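Local coordinates for Slr1438 protein (Synechocystis sp., PDB 3K25) that is of unknown function but probably binds carbohydrate and may act as a sugar isomerase of the aldose 1-epimerase type, at residues V28-T36 / F53-I64. Residues are numbered along the deposited sequence; the frame is centred on the assembly and turned at random.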
loop_
_atom_site.group_PDB
_atom_site.type_symbol
_atom_site.label_atom_id
_atom_site.label_comp_id
_atom_site.label_asym_id
_atom_site.label_seq_id
_atom_site.Cartn_x
_atom_site.Cartn_y
_atom_site.Cartn_z
ATOM N N VAL A 28 -7.129 -4.917 -10.123
ATOM C CA VAL A 28 -8.103 -5.993 -9.968
ATOM C C VAL A 28 -8.795 -5.857 -8.596
ATOM O O VAL A 28 -8.314 -6.357 -7.572
ATOM C CB VAL A 28 -7.416 -7.398 -10.187
ATOM C CG1 VAL A 28 -5.978 -7.335 -9.787
ATOM C CG2 VAL A 28 -8.147 -8.506 -9.414
ATOM N N PRO A 29 -9.940 -5.149 -8.575
ATOM C CA PRO A 29 -10.835 -4.820 -7.455
ATOM C C PRO A 29 -11.326 -5.921 -6.515
ATOM O O PRO A 29 -11.492 -5.684 -5.328
ATOM C CB PRO A 29 -11.993 -4.101 -8.147
ATOM C CG PRO A 29 -11.977 -4.677 -9.527
ATOM C CD PRO A 29 -10.525 -4.693 -9.846
ATOM N N GLY A 30 -11.576 -7.112 -7.045
ATOM C CA GLY A 30 -12.042 -8.206 -6.209
ATOM C C GLY A 30 -10.971 -8.741 -5.268
ATOM O O GLY A 30 -11.283 -9.484 -4.332
ATOM N N ARG A 31 -9.714 -8.369 -5.515
ATOM C CA ARG A 31 -8.594 -8.804 -4.687
ATOM C C ARG A 31 -8.043 -7.676 -3.834
ATOM O O ARG A 31 -6.836 -7.438 -3.828
ATOM C CB ARG A 31 -7.446 -9.328 -5.546
ATOM C CG ARG A 31 -7.751 -10.559 -6.330
ATOM C CD ARG A 31 -8.058 -11.735 -5.447
ATOM N NE ARG A 31 -7.348 -12.908 -5.944
ATOM C CZ ARG A 31 -6.090 -13.185 -5.634
ATOM N NH1 ARG A 31 -5.432 -12.379 -4.821
ATOM N NH2 ARG A 31 -5.487 -14.243 -6.157
ATOM N N GLY A 32 -8.915 -6.968 -3.133
ATOM C CA GLY A 32 -8.456 -5.886 -2.283
ATOM C C GLY A 32 -8.294 -4.530 -2.944
ATOM O O GLY A 32 -7.549 -3.704 -2.429
ATOM N N GLY A 33 -8.995 -4.278 -4.049
ATOM C CA GLY A 33 -8.870 -2.993 -4.734
ATOM C C GLY A 33 -7.403 -2.746 -5.038
ATOM O O GLY A 33 -6.890 -1.635 -4.919
ATOM N N LEU A 34 -6.744 -3.818 -5.455
ATOM C CA LEU A 34 -5.324 -3.846 -5.732
ATOM C C LEU A 34 -4.812 -3.459 -7.114
ATOM O O LEU A 34 -5.288 -3.964 -8.135
ATOM C CB LEU A 34 -4.795 -5.255 -5.402
ATOM C CG LEU A 34 -3.333 -5.589 -5.723
ATOM C CD1 LEU A 34 -2.417 -4.798 -4.786
ATOM C CD2 LEU A 34 -3.084 -7.083 -5.573
ATOM N N VAL A 35 -3.827 -2.559 -7.118
ATOM C CA VAL A 35 -3.118 -2.136 -8.326
ATOM C C VAL A 35 -2.058 -3.241 -8.398
ATOM O O VAL A 35 -1.259 -3.389 -7.475
ATOM C CB VAL A 35 -2.371 -0.783 -8.131
ATOM C CG1 VAL A 35 -1.377 -0.564 -9.264
ATOM C CG2 VAL A 35 -3.351 0.352 -8.090
ATOM N N THR A 36 -2.041 -4.024 -9.464
ATOM C CA THR A 36 -1.064 -5.098 -9.540
ATOM C C THR A 36 0.165 -4.715 -10.337
ATOM O O THR A 36 1.286 -4.892 -9.873
ATOM C CB THR A 36 -1.674 -6.333 -10.174
ATOM O OG1 THR A 36 -2.171 -5.989 -11.472
ATOM C CG2 THR A 36 -2.822 -6.846 -9.334
ATOM N N PHE A 53 0.300 -14.998 -7.405
ATOM C CA PHE A 53 -1.031 -14.394 -7.469
ATOM C C PHE A 53 -2.089 -15.381 -7.959
ATOM O O PHE A 53 -3.295 -15.092 -7.932
ATOM C CB PHE A 53 -1.009 -13.176 -8.399
ATOM C CG PHE A 53 -2.219 -12.283 -8.274
ATOM C CD1 PHE A 53 -3.013 -12.012 -9.384
ATOM C CD2 PHE A 53 -2.530 -11.669 -7.055
ATOM C CE1 PHE A 53 -4.101 -11.136 -9.296
ATOM C CE2 PHE A 53 -3.612 -10.790 -6.943
ATOM C CZ PHE A 53 -4.401 -10.520 -8.066
ATOM N N GLN A 54 -1.632 -16.547 -8.402
ATOM C CA GLN A 54 -2.536 -17.560 -8.913
ATOM C C GLN A 54 -3.212 -18.366 -7.806
ATOM O O GLN A 54 -4.371 -18.742 -7.949
ATOM C CB GLN A 54 -1.783 -18.454 -9.893
ATOM C CG GLN A 54 -1.066 -17.634 -10.963
ATOM C CD GLN A 54 -1.572 -17.896 -12.366
ATOM O OE1 GLN A 54 -1.154 -18.855 -13.018
ATOM N NE2 GLN A 54 -2.482 -17.046 -12.839
ATOM N N ASP A 55 -2.512 -18.639 -6.707
ATOM C CA ASP A 55 -3.148 -19.361 -5.602
ATOM C C ASP A 55 -3.866 -18.277 -4.799
ATOM O O ASP A 55 -3.249 -17.552 -4.022
ATOM C CB ASP A 55 -2.117 -20.059 -4.716
ATOM C CG ASP A 55 -2.766 -20.831 -3.572
ATOM O OD1 ASP A 55 -3.764 -20.326 -3.005
ATOM O OD2 ASP A 55 -2.275 -21.935 -3.234
ATOM N N PRO A 56 -5.189 -18.165 -4.967
ATOM C CA PRO A 56 -5.959 -17.148 -4.256
ATOM C C PRO A 56 -5.761 -17.098 -2.748
ATOM O O PRO A 56 -6.190 -16.140 -2.110
ATOM C CB PRO A 56 -7.394 -17.472 -4.651
ATOM C CG PRO A 56 -7.361 -18.953 -4.764
ATOM C CD PRO A 56 -6.087 -19.184 -5.536
ATOM N N SER A 57 -5.104 -18.105 -2.176
ATOM C CA SER A 57 -4.892 -18.129 -0.726
ATOM C C SER A 57 -3.615 -17.433 -0.268
ATOM O O SER A 57 -3.526 -16.994 0.873
ATOM C CB SER A 57 -4.878 -19.567 -0.203
ATOM O OG SER A 57 -3.651 -20.207 -0.496
ATOM N N LEU A 58 -2.627 -17.336 -1.150
ATOM C CA LEU A 58 -1.362 -16.694 -0.808
ATOM C C LEU A 58 -1.443 -15.176 -0.813
ATOM O O LEU A 58 -2.139 -14.574 -1.639
ATOM C CB LEU A 58 -0.260 -17.152 -1.763
ATOM C CG LEU A 58 0.436 -18.480 -1.422
ATOM C CD1 LEU A 58 -0.582 -19.543 -1.042
ATOM C CD2 LEU A 58 1.280 -18.923 -2.610
ATOM N N SER A 59 -0.734 -14.563 0.131
ATOM C CA SER A 59 -0.711 -13.115 0.252
ATOM C C SER A 59 -0.095 -12.568 -1.017
ATOM O O SER A 59 0.803 -13.178 -1.593
ATOM C CB SER A 59 0.139 -12.689 1.444
ATOM O OG SER A 59 1.504 -12.999 1.217
ATOM N N VAL A 60 -0.577 -11.419 -1.457
ATOM C CA VAL A 60 -0.047 -10.832 -2.669
ATOM C C VAL A 60 1.339 -10.270 -2.405
ATOM O O VAL A 60 1.575 -9.645 -1.372
ATOM C CB VAL A 60 -0.986 -9.723 -3.216
ATOM C CG1 VAL A 60 -1.511 -8.861 -2.071
ATOM C CG2 VAL A 60 -0.238 -8.865 -4.216
ATOM N N ARG A 61 2.249 -10.530 -3.343
ATOM C CA ARG A 61 3.634 -10.060 -3.288
ATOM C C ARG A 61 3.888 -9.242 -4.532
ATOM O O ARG A 61 4.232 -9.783 -5.584
ATOM C CB ARG A 61 4.616 -11.227 -3.275
ATOM C CG ARG A 61 4.745 -11.924 -1.950
ATOM C CD ARG A 61 5.819 -11.299 -1.073
ATOM N NE ARG A 61 5.841 -11.943 0.238
ATOM C CZ ARG A 61 4.892 -11.787 1.160
ATOM N NH1 ARG A 61 3.850 -10.996 0.917
ATOM N NH2 ARG A 61 4.965 -12.447 2.312
ATOM N N GLY A 62 3.718 -7.936 -4.408
ATOM C CA GLY A 62 3.932 -7.061 -5.537
ATOM C C GLY A 62 2.747 -6.132 -5.613
ATOM O O GLY A 62 1.842 -6.236 -4.795
ATOM N N GLY A 63 2.740 -5.230 -6.583
ATOM C CA GLY A 63 1.626 -4.314 -6.687
ATOM C C GLY A 63 1.580 -3.339 -5.524
ATOM O O GLY A 63 2.613 -3.021 -4.916
ATOM N N ILE A 64 0.378 -2.871 -5.199
ATOM C CA ILE A 64 0.213 -1.913 -4.123
ATOM C C ILE A 64 -0.861 -2.326 -3.116
ATOM O O ILE A 64 -1.997 -1.839 -3.150
ATOM C CB ILE A 64 -0.113 -0.529 -4.697
ATOM C CG1 ILE A 64 0.884 -0.192 -5.807
ATOM C CG2 ILE A 64 -0.007 0.524 -3.601
ATOM C CD1 ILE A 64 0.572 1.081 -6.540
HETATM O O HOH W 1 -3.929 -0.732 -5.025
#
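Arg31 reaches across to Phe53, meeting the ring with CB and CG and again with its guanidinium. Arg31 CB already lies 4.1 Å from Phe53 CZ, and Arg31 CG comes closer to that same atom. With Arg31 CG anti to the carbonyl carbon (chi1 -65°), the chain then bends at chi2 and chi3, which brings the guanidinium over one ring face. Arg31 NH1 hangs above the CE2 and CD2 side, while Arg31 CZ stands 4.2 Å from the Phe53 ring centroid and 29° off its normal: an off-centre cation-pi contact. The planes are 38° apart, so the groups are inclined rather than stacked in parallel. Arg31 NH2 ends 2.9 Å from Phe53 O, with Pro56 CA also nearby. With an alanine here, the ring face is likely to lose its cationic cover and Phe53 O the nearby NH2.

Elsewhere the ring meets apolar groups: Val28 CG1 and Thr36 CG2 approach Phe53 CZ obliquely, and Leu34 CD2 lies 4.0 Å from Phe53 CE2. Leu34 and Val60 also meet tip to tip, CD2 to CG2 at 3.6 Å, whereas the other leucine branch, CD1, rests against the Ile64 carbonyl. Val35 and Ile64 run side by side, Val35 CG1 touching Ile64 CD1.

The one hydrogen bond between the two segments' backbones lies at the Ile64 end, Ile64 N donating to Val35 O at 2.9 Å. A water beside it accepts from Val35 N and donates to Gly33 O and Ile64 O, bridging the two segments. Phe48 meets the Phe53 ring edge-to-face, and Thr36 OG1 bonds to Ser26 O on the adjacent strand. The contact thus packs the loop between strands 43-44 and 66-67 against the turn after strand 23-28 and the start of strand 34-40, in the four-stranded antiparallel sheet, with Ile64 also touching Pro165 of strand 157-168.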